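Local atomic coordinates of actibind (Aspergillus niger, PDB entry 3D3Z), a protein that cleaves RNA as a glycosylated endoribonuclease of the T2 family, probably without base specificity but with a preference for adenylic acid. Residues A[70-75]-A[133-137]; A[83-87]-A[138-144]. One frame throughout, in Å; residues are numbered along the deposited sequence. Where two conformers were deposited one is given.

Contact 1 of 2, residues A[70-75]-A[133-137]; sequences REYSNI and QEEVG. With NAG (2-acetamido-2-deoxy-beta-D-glucopyranose), chain B; NAG (2-acetamido-2-deoxy-beta-D-glucopyranose), chain C.
Tyr72 lies against the start of helix 134-147, with Gln133 on one face of its ring. CG of Gln133 stands 4.0 Å from the centroid of the Tyr72 ring, a CH-pi contact. A bend at chi2 (80°) folds the Gln133 chain back over the ring, so that the amide reaches the phenol end. There NE2 of Gln133 donates to OH of Tyr72 at 3.0 Å, nearly straight and close to the amide plane. The ring and amide planes are 73° apart. Val136 packs the tight side: its CG2 is 3.8 Å from CE2 of Tyr72, and its CG1 is 3.7 Å from CD1 of Ile75. A salt bridge closes the other end. NH1 of Arg70 gives a straight bond (173°) to the anti lone pair of Glu135 OE2, at 3.0 Å. A water joins that same OE2 to OH of Tyr72, while Tyr130 holds Glu135 OE1. The outer side is more open: Ser73 is exposed, and partly exposed Asn74 carries the first GlcNAc on ND2. C6 of that sugar lies at the edge of the Tyr72 ring. NE2 of Gln133 also donates to O7 of the second GlcNAc at 2.7 Å, so both its hydrogens are used. The contact thus ties the glycosylated loop before helix 75-81 to helix 134-147. Trp112 of helix 104-116 touches Glu135 and Val136, and Ile78 of helix 75-81 touches Tyr72 and Gln133.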
loop_
_atom_site.group_PDB
_atom_site.type_symbol
_atom_site.label_atom_id
_atom_site.label_comp_id
_atom_site.label_asym_id
_atom_site.label_seq_id
_atom_site.Cartn_x
_atom_site.Cartn_y
_atom_site.Cartn_z
ATOM N N ARG A 70 -17.101 -9.291 7.891
ATOM C CA ARG A 70 -15.939 -8.693 8.471
ATOM C C ARG A 70 -15.712 -7.275 7.950
ATOM O O ARG A 70 -14.613 -6.865 7.887
ATOM C CB ARG A 70 -14.669 -9.548 8.256
ATOM C CG ARG A 70 -14.640 -10.861 9.089
ATOM C CD ARG A 70 -13.321 -11.557 8.995
ATOM N NE ARG A 70 -12.994 -11.847 7.630
ATOM C CZ ARG A 70 -11.874 -11.504 7.010
ATOM N NH1 ARG A 70 -10.883 -10.887 7.631
ATOM N NH2 ARG A 70 -11.756 -11.846 5.748
ATOM N N GLU A 71 -16.772 -6.584 7.592
ATOM C CA GLU A 71 -16.724 -5.159 7.252
ATOM C C GLU A 71 -17.139 -4.324 8.440
ATOM O O GLU A 71 -18.043 -4.681 9.176
ATOM C CB GLU A 71 -17.620 -4.850 6.061
ATOM C CG GLU A 71 -17.100 -5.372 4.746
ATOM C CD GLU A 71 -18.073 -5.025 3.621
ATOM O OE1 GLU A 71 -18.837 -4.063 3.792
ATOM O OE2 GLU A 71 -18.123 -5.734 2.613
ATOM N N TYR A 72 -16.430 -3.220 8.652
ATOM C CA TYR A 72 -16.531 -2.451 9.863
ATOM C C TYR A 72 -16.681 -0.986 9.557
ATOM O O TYR A 72 -16.266 -0.502 8.487
ATOM C CB TYR A 72 -15.279 -2.684 10.734
ATOM C CG TYR A 72 -15.183 -4.150 11.120
ATOM C CD1 TYR A 72 -16.144 -4.715 11.961
ATOM C CD2 TYR A 72 -14.186 -4.967 10.624
ATOM C CE1 TYR A 72 -16.108 -6.052 12.310
ATOM C CE2 TYR A 72 -14.137 -6.319 10.961
ATOM C CZ TYR A 72 -15.110 -6.851 11.805
ATOM O OH TYR A 72 -15.074 -8.192 12.140
ATOM N N SER A 73 -17.297 -0.306 10.508
ATOM C CA SER A 73 -17.457 1.136 10.467
ATOM C C SER A 73 -16.890 1.764 11.717
ATOM O O SER A 73 -17.308 2.836 12.143
ATOM C CB SER A 73 -18.939 1.479 10.252
ATOM O OG SER A 73 -19.722 1.108 11.375
ATOM N N ASN A 74 -15.911 1.100 12.312
ATOM C CA ASN A 74 -15.308 1.566 13.532
ATOM C C ASN A 74 -13.834 1.266 13.667
ATOM O O ASN A 74 -13.366 0.838 14.742
ATOM C CB ASN A 74 -16.058 0.984 14.740
ATOM C CG ASN A 74 -15.996 -0.558 14.795
ATOM O OD1 ASN A 74 -15.614 -1.240 13.823
ATOM N ND2 ASN A 74 -16.303 -1.092 15.978
ATOM N N ILE A 75 -13.080 1.504 12.594
ATOM C CA ILE A 75 -11.643 1.208 12.608
ATOM C C ILE A 75 -10.883 1.874 13.712
ATOM O O ILE A 75 -10.032 1.235 14.359
ATOM C CB ILE A 75 -10.979 1.555 11.195
ATOM C CG1 ILE A 75 -11.598 0.742 10.043
ATOM C CG2 ILE A 75 -9.457 1.422 11.262
ATOM C CD1 ILE A 75 -11.587 -0.817 10.151
ATOM N N GLN A 133 -11.467 -9.139 15.749
ATOM C CA GLN A 133 -10.876 -8.069 14.893
ATOM C C GLN A 133 -9.369 -7.902 15.019
ATOM O O GLN A 133 -8.804 -6.823 14.602
ATOM C CB GLN A 133 -11.577 -6.719 15.113
ATOM C CG GLN A 133 -13.046 -6.619 14.660
ATOM C CD GLN A 133 -14.067 -7.220 15.619
ATOM O OE1 GLN A 133 -14.011 -6.987 16.815
ATOM N NE2 GLN A 133 -14.954 -8.038 15.099
ATOM N N GLU A 134 -8.696 -8.955 15.529
ATOM C CA GLU A 134 -7.243 -8.915 15.649
ATOM C C GLU A 134 -6.629 -8.659 14.273
ATOM O O GLU A 134 -5.661 -7.890 14.162
ATOM C CB GLU A 134 -6.617 -10.210 16.211
ATOM C CG GLU A 134 -5.137 -10.147 16.350
ATOM C CD GLU A 134 -4.558 -11.370 17.072
ATOM O OE1 GLU A 134 -5.345 -12.318 17.391
ATOM O OE2 GLU A 134 -3.323 -11.345 17.258
ATOM N N GLU A 135 -7.176 -9.321 13.254
ATOM C CA GLU A 135 -6.627 -9.204 11.888
ATOM C C GLU A 135 -6.773 -7.815 11.227
ATOM O O GLU A 135 -6.001 -7.480 10.316
ATOM C CB GLU A 135 -7.159 -10.310 10.974
ATOM C CG GLU A 135 -8.529 -10.126 10.244
ATOM C CD GLU A 135 -9.732 -10.144 11.136
ATOM O OE1 GLU A 135 -9.554 -10.147 12.395
ATOM O OE2 GLU A 135 -10.880 -10.201 10.594
ATOM N N VAL A 136 -7.756 -7.041 11.695
ATOM C CA VAL A 136 -7.967 -5.661 11.259
ATOM C C VAL A 136 -6.783 -4.818 11.708
ATOM O O VAL A 136 -6.170 -4.171 10.908
ATOM C CB VAL A 136 -9.324 -5.117 11.740
ATOM C CG1 VAL A 136 -9.545 -3.628 11.299
ATOM C CG2 VAL A 136 -10.393 -5.964 11.178
ATOM N N GLY A 137 -6.441 -4.861 12.988
ATOM C CA GLY A 137 -5.297 -4.103 13.468
ATOM C C GLY A 137 -3.973 -4.547 12.867
ATOM O O GLY A 137 -3.101 -3.697 12.569
HETATM C C1 NAG B . -16.500 -2.529 16.041
HETATM C C2 NAG B . -16.484 -2.997 17.518
HETATM C C3 NAG B . -16.746 -4.496 17.573
HETATM C C4 NAG B . -17.964 -4.866 16.773
HETATM C C5 NAG B . -17.826 -4.337 15.335
HETATM C C6 NAG B . -18.992 -4.714 14.423
HETATM C C7 NAG B . -14.979 -1.732 18.982
HETATM C C8 NAG B . -13.657 -1.598 19.685
HETATM N N2 NAG B . -15.202 -2.755 18.150
HETATM O O3 NAG B . -16.841 -4.927 18.922
HETATM O O4 NAG B . -18.009 -6.273 16.828
HETATM O O5 NAG B . -17.680 -2.926 15.392
HETATM O O6 NAG B . -20.205 -4.293 15.001
HETATM O O7 NAG B . -15.825 -0.864 19.179
HETATM C C1 NAG C . -19.297 -6.756 17.265
HETATM C C2 NAG C . -19.373 -8.263 17.132
HETATM C C3 NAG C . -20.698 -8.806 17.679
HETATM C C4 NAG C . -20.958 -8.258 19.079
HETATM C C5 NAG C . -20.872 -6.741 18.973
HETATM C C6 NAG C . -21.198 -6.009 20.269
HETATM C C7 NAG C . -18.109 -9.212 15.285
HETATM C C8 NAG C . -18.166 -9.628 13.861
HETATM N N2 NAG C . -19.215 -8.601 15.739
HETATM O O3 NAG C . -20.698 -10.224 17.677
HETATM O O4 NAG C . -22.238 -8.662 19.552
HETATM O O5 NAG C . -19.535 -6.444 18.614
HETATM O O6 NAG C . -20.212 -6.399 21.196
HETATM O O7 NAG C . -17.096 -9.439 15.963
HETATM O O HOH W 1 -12.862 -9.576 12.135
#

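Contact 2 of 2, residues A[83-87]-A[138-144]; sequences NRTEL and DFFQQVV. With NAG (2-acetamido-2-deoxy-beta-D-glucopyranose), chain D.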
loop_
_atom_site.group_PDB
_atom_site.type_symbol
_atom_site.label_atom_id
_atom_site.label_comp_id
_atom_site.label_asym_id
_atom_site.label_seq_id
_atom_site.Cartn_x
_atom_site.Cartn_y
_atom_site.Cartn_z
ATOM N N ASN A 83 -5.048 -1.183 21.790
ATOM C CA ASN A 83 -3.944 -0.366 22.281
ATOM C C ASN A 83 -2.914 -0.007 21.214
ATOM O O ASN A 83 -1.717 0.124 21.512
ATOM C CB ASN A 83 -3.309 -1.033 23.487
ATOM C CG ASN A 83 -4.377 -1.585 24.436
ATOM O OD1 ASN A 83 -5.297 -0.844 24.822
ATOM N ND2 ASN A 83 -4.329 -2.916 24.693
ATOM N N ARG A 84 -3.359 0.123 19.962
ATOM C CA ARG A 84 -2.427 0.449 18.868
ATOM C C ARG A 84 -2.405 1.948 18.651
ATOM O O ARG A 84 -2.694 2.480 17.547
ATOM C CB ARG A 84 -2.813 -0.291 17.599
ATOM C CG ARG A 84 -2.967 -1.791 17.816
ATOM C CD ARG A 84 -3.029 -2.477 16.513
ATOM N NE ARG A 84 -3.570 -3.823 16.560
ATOM C CZ ARG A 84 -2.972 -4.913 16.098
ATOM N NH1 ARG A 84 -1.761 -4.847 15.588
ATOM N NH2 ARG A 84 -3.608 -6.076 16.165
ATOM N N THR A 85 -2.049 2.626 19.737
ATOM C CA THR A 85 -2.076 4.091 19.836
ATOM C C THR A 85 -0.985 4.761 18.973
ATOM O O THR A 85 -1.247 5.805 18.351
ATOM C CB THR A 85 -2.028 4.560 21.328
ATOM O OG1 THR A 85 -0.864 4.023 21.964
ATOM C CG2 THR A 85 -3.289 4.137 22.082
ATOM N N GLU A 86 0.217 4.196 18.916
ATOM C CA GLU A 86 1.256 4.763 18.058
ATOM C C GLU A 86 0.922 4.555 16.583
ATOM O O GLU A 86 1.206 5.426 15.750
ATOM C CB GLU A 86 2.646 4.197 18.362
ATOM C CG GLU A 86 3.186 4.591 19.724
ATOM C CD GLU A 86 3.843 5.953 19.789
ATOM O OE1 GLU A 86 3.396 6.937 19.144
ATOM O OE2 GLU A 86 4.829 6.027 20.574
ATOM N N LEU A 87 0.325 3.403 16.262
ATOM C CA LEU A 87 -0.122 3.134 14.923
ATOM C C LEU A 87 -1.206 4.104 14.465
ATOM O O LEU A 87 -1.113 4.631 13.357
ATOM C CB LEU A 87 -0.659 1.697 14.791
ATOM C CG LEU A 87 -1.344 1.242 13.497
ATOM C CD1 LEU A 87 -0.328 1.244 12.317
ATOM C CD2 LEU A 87 -1.893 -0.123 13.690
ATOM N N ASP A 138 -3.797 -5.865 12.726
ATOM C CA ASP A 138 -2.577 -6.399 12.149
ATOM C C ASP A 138 -2.386 -5.909 10.689
ATOM O O ASP A 138 -1.238 -5.682 10.248
ATOM C CB ASP A 138 -2.556 -7.920 12.154
ATOM C CG ASP A 138 -2.254 -8.528 13.544
ATOM O OD1 ASP A 138 -1.896 -7.813 14.516
ATOM O OD2 ASP A 138 -2.365 -9.759 13.573
ATOM N N PHE A 139 -3.490 -5.831 9.947
ATOM C CA PHE A 139 -3.513 -5.352 8.563
ATOM C C PHE A 139 -2.985 -3.905 8.503
ATOM O O PHE A 139 -1.978 -3.631 7.832
ATOM C CB PHE A 139 -4.905 -5.506 7.948
ATOM C CG PHE A 139 -5.110 -4.642 6.684
ATOM C CD1 PHE A 139 -4.756 -5.121 5.426
ATOM C CD2 PHE A 139 -5.601 -3.370 6.777
ATOM C CE1 PHE A 139 -4.928 -4.337 4.303
ATOM C CE2 PHE A 139 -5.812 -2.580 5.643
ATOM C CZ PHE A 139 -5.463 -3.090 4.406
ATOM N N PHE A 140 -3.536 -3.018 9.308
ATOM C CA PHE A 140 -3.101 -1.622 9.352
ATOM C C PHE A 140 -1.654 -1.508 9.720
ATOM O O PHE A 140 -0.903 -0.874 8.992
ATOM C CB PHE A 140 -4.002 -0.812 10.246
ATOM C CG PHE A 140 -5.308 -0.518 9.584
ATOM C CD1 PHE A 140 -5.383 0.485 8.613
ATOM C CD2 PHE A 140 -6.440 -1.265 9.830
ATOM C CE1 PHE A 140 -6.522 0.740 7.921
ATOM C CE2 PHE A 140 -7.601 -1.003 9.140
ATOM C CZ PHE A 140 -7.643 0.024 8.181
ATOM N N GLN A 141 -1.235 -2.261 10.736
ATOM C CA GLN A 141 0.202 -2.394 11.060
ATOM C C GLN A 141 1.078 -2.873 9.883
ATOM O O GLN A 141 2.112 -2.281 9.630
ATOM C CB GLN A 141 0.446 -3.271 12.318
ATOM C CG GLN A 141 1.904 -3.148 12.817
ATOM C CD GLN A 141 2.293 -1.760 13.273
ATOM O OE1 GLN A 141 1.752 -1.249 14.252
ATOM N NE2 GLN A 141 3.324 -1.193 12.658
ATOM N N GLN A 142 0.646 -3.899 9.171
ATOM C CA GLN A 142 1.403 -4.488 8.041
ATOM C C GLN A 142 1.567 -3.444 6.905
ATOM O O GLN A 142 2.632 -3.265 6.374
ATOM C CB GLN A 142 0.649 -5.712 7.530
ATOM C CG GLN A 142 1.346 -6.496 6.425
ATOM C CD GLN A 142 2.711 -6.998 6.783
ATOM O OE1 GLN A 142 2.912 -7.544 7.861
ATOM N NE2 GLN A 142 3.653 -6.830 5.883
ATOM N N VAL A 143 0.472 -2.762 6.550
ATOM C CA VAL A 143 0.523 -1.701 5.491
ATOM C C VAL A 143 1.590 -0.674 5.850
ATOM O O VAL A 143 2.510 -0.324 5.058
ATOM C CB VAL A 143 -0.859 -1.022 5.280
ATOM C CG1 VAL A 143 -0.727 0.076 4.180
ATOM C CG2 VAL A 143 -1.887 -2.061 4.934
ATOM N N VAL A 144 1.533 -0.231 7.089
ATOM C CA VAL A 144 2.487 0.745 7.625
ATOM C C VAL A 144 3.910 0.212 7.571
ATOM O O VAL A 144 4.841 0.909 7.114
ATOM C CB VAL A 144 2.117 1.209 9.079
ATOM C CG1 VAL A 144 3.340 1.902 9.795
ATOM C CG2 VAL A 144 0.902 2.199 9.052
HETATM C C1 NAG D . -5.384 -3.450 25.537
HETATM C C2 NAG D . -5.453 -4.979 25.428
HETATM C C3 NAG D . -6.543 -5.558 26.335
HETATM C C4 NAG D . -6.536 -4.921 27.740
HETATM C C5 NAG D . -6.339 -3.403 27.680
HETATM C C6 NAG D . -6.123 -2.800 29.063
HETATM C C7 NAG D . -4.555 -5.802 23.317
HETATM C C8 NAG D . -4.827 -6.521 22.031
HETATM N N2 NAG D . -5.593 -5.399 24.040
HETATM O O3 NAG D . -6.340 -6.955 26.413
HETATM O O4 NAG D . -7.749 -5.178 28.430
HETATM O O5 NAG D . -5.194 -3.136 26.911
HETATM O O6 NAG D . -4.851 -3.200 29.535
HETATM O O7 NAG D . -3.404 -5.566 23.629
HETATM O O HOH W 2 0.188 -2.889 16.028
#
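The Arg84 guanidinium has the backbone N of Asp138 over one face, a packing contact and not a hydrogen bond, and OD1 of Asp138 at its edge, near its plane. Asn83, which carries an N-linked GlcNAc, is the C-prime residue of the Schellman motif that ends helix 75-81. Arg84 follows it as N-cap of helix 85-94. Its chain runs extended from CG to NE and brings the guanidinium end-on to helix 134-147. NH2 of Arg84 reaches Asp138 OD1 at 2.9 Å and its NH1 reaches the same oxygen at 3.2 Å. The guanidinium and carboxylate planes are 81° apart. OD1 takes the NH1 bond at its anti lone pair and the NH2 bond from above the carboxylate plane. Tyr127 holds OD2, and Gln82 accepts from Arg84 NE. The apolar half belongs to Leu87. Its CG is anti to the backbone N (chi1 173°), and the methyls meet the helix. Leu87 CD2 lies 4.1 Å from CB of Phe140, whose ring meets that of Trp95. Leu87 CD1 sits 3.6 Å from CG2 of Val144. Gln141 lies at the border of the two halves, with its NE2 held by Asp145. A water accepts from NH1 of Arg84 at 2.8 Å and donates to OE1 of Gln141 at 2.9 Å.

Contacts 1 and 2 share helix 134-147. Contact 1 uses its first turn and contact 2 the next turns. Their centres are 12 Å apart. The order along the chain is 70-75, 83-87, 133-137, 138-144, so the two pairings alternate. Helix 75-81 starts at the last residue of 70-75 and ends just before 83-87, and both of these segments meet the same later helix. The contacts also touch each other: CG2 of Ile75 is 3.7 Å from CE2 of Phe140. Both belong to the helical side of the RNase T2 fold, and each includes a glycosylated asparagine. The Phe140 side chain is about 5 Å from that of Glu111, a predicted active-site residue, so this packing reaches close to the probable catalytic centre.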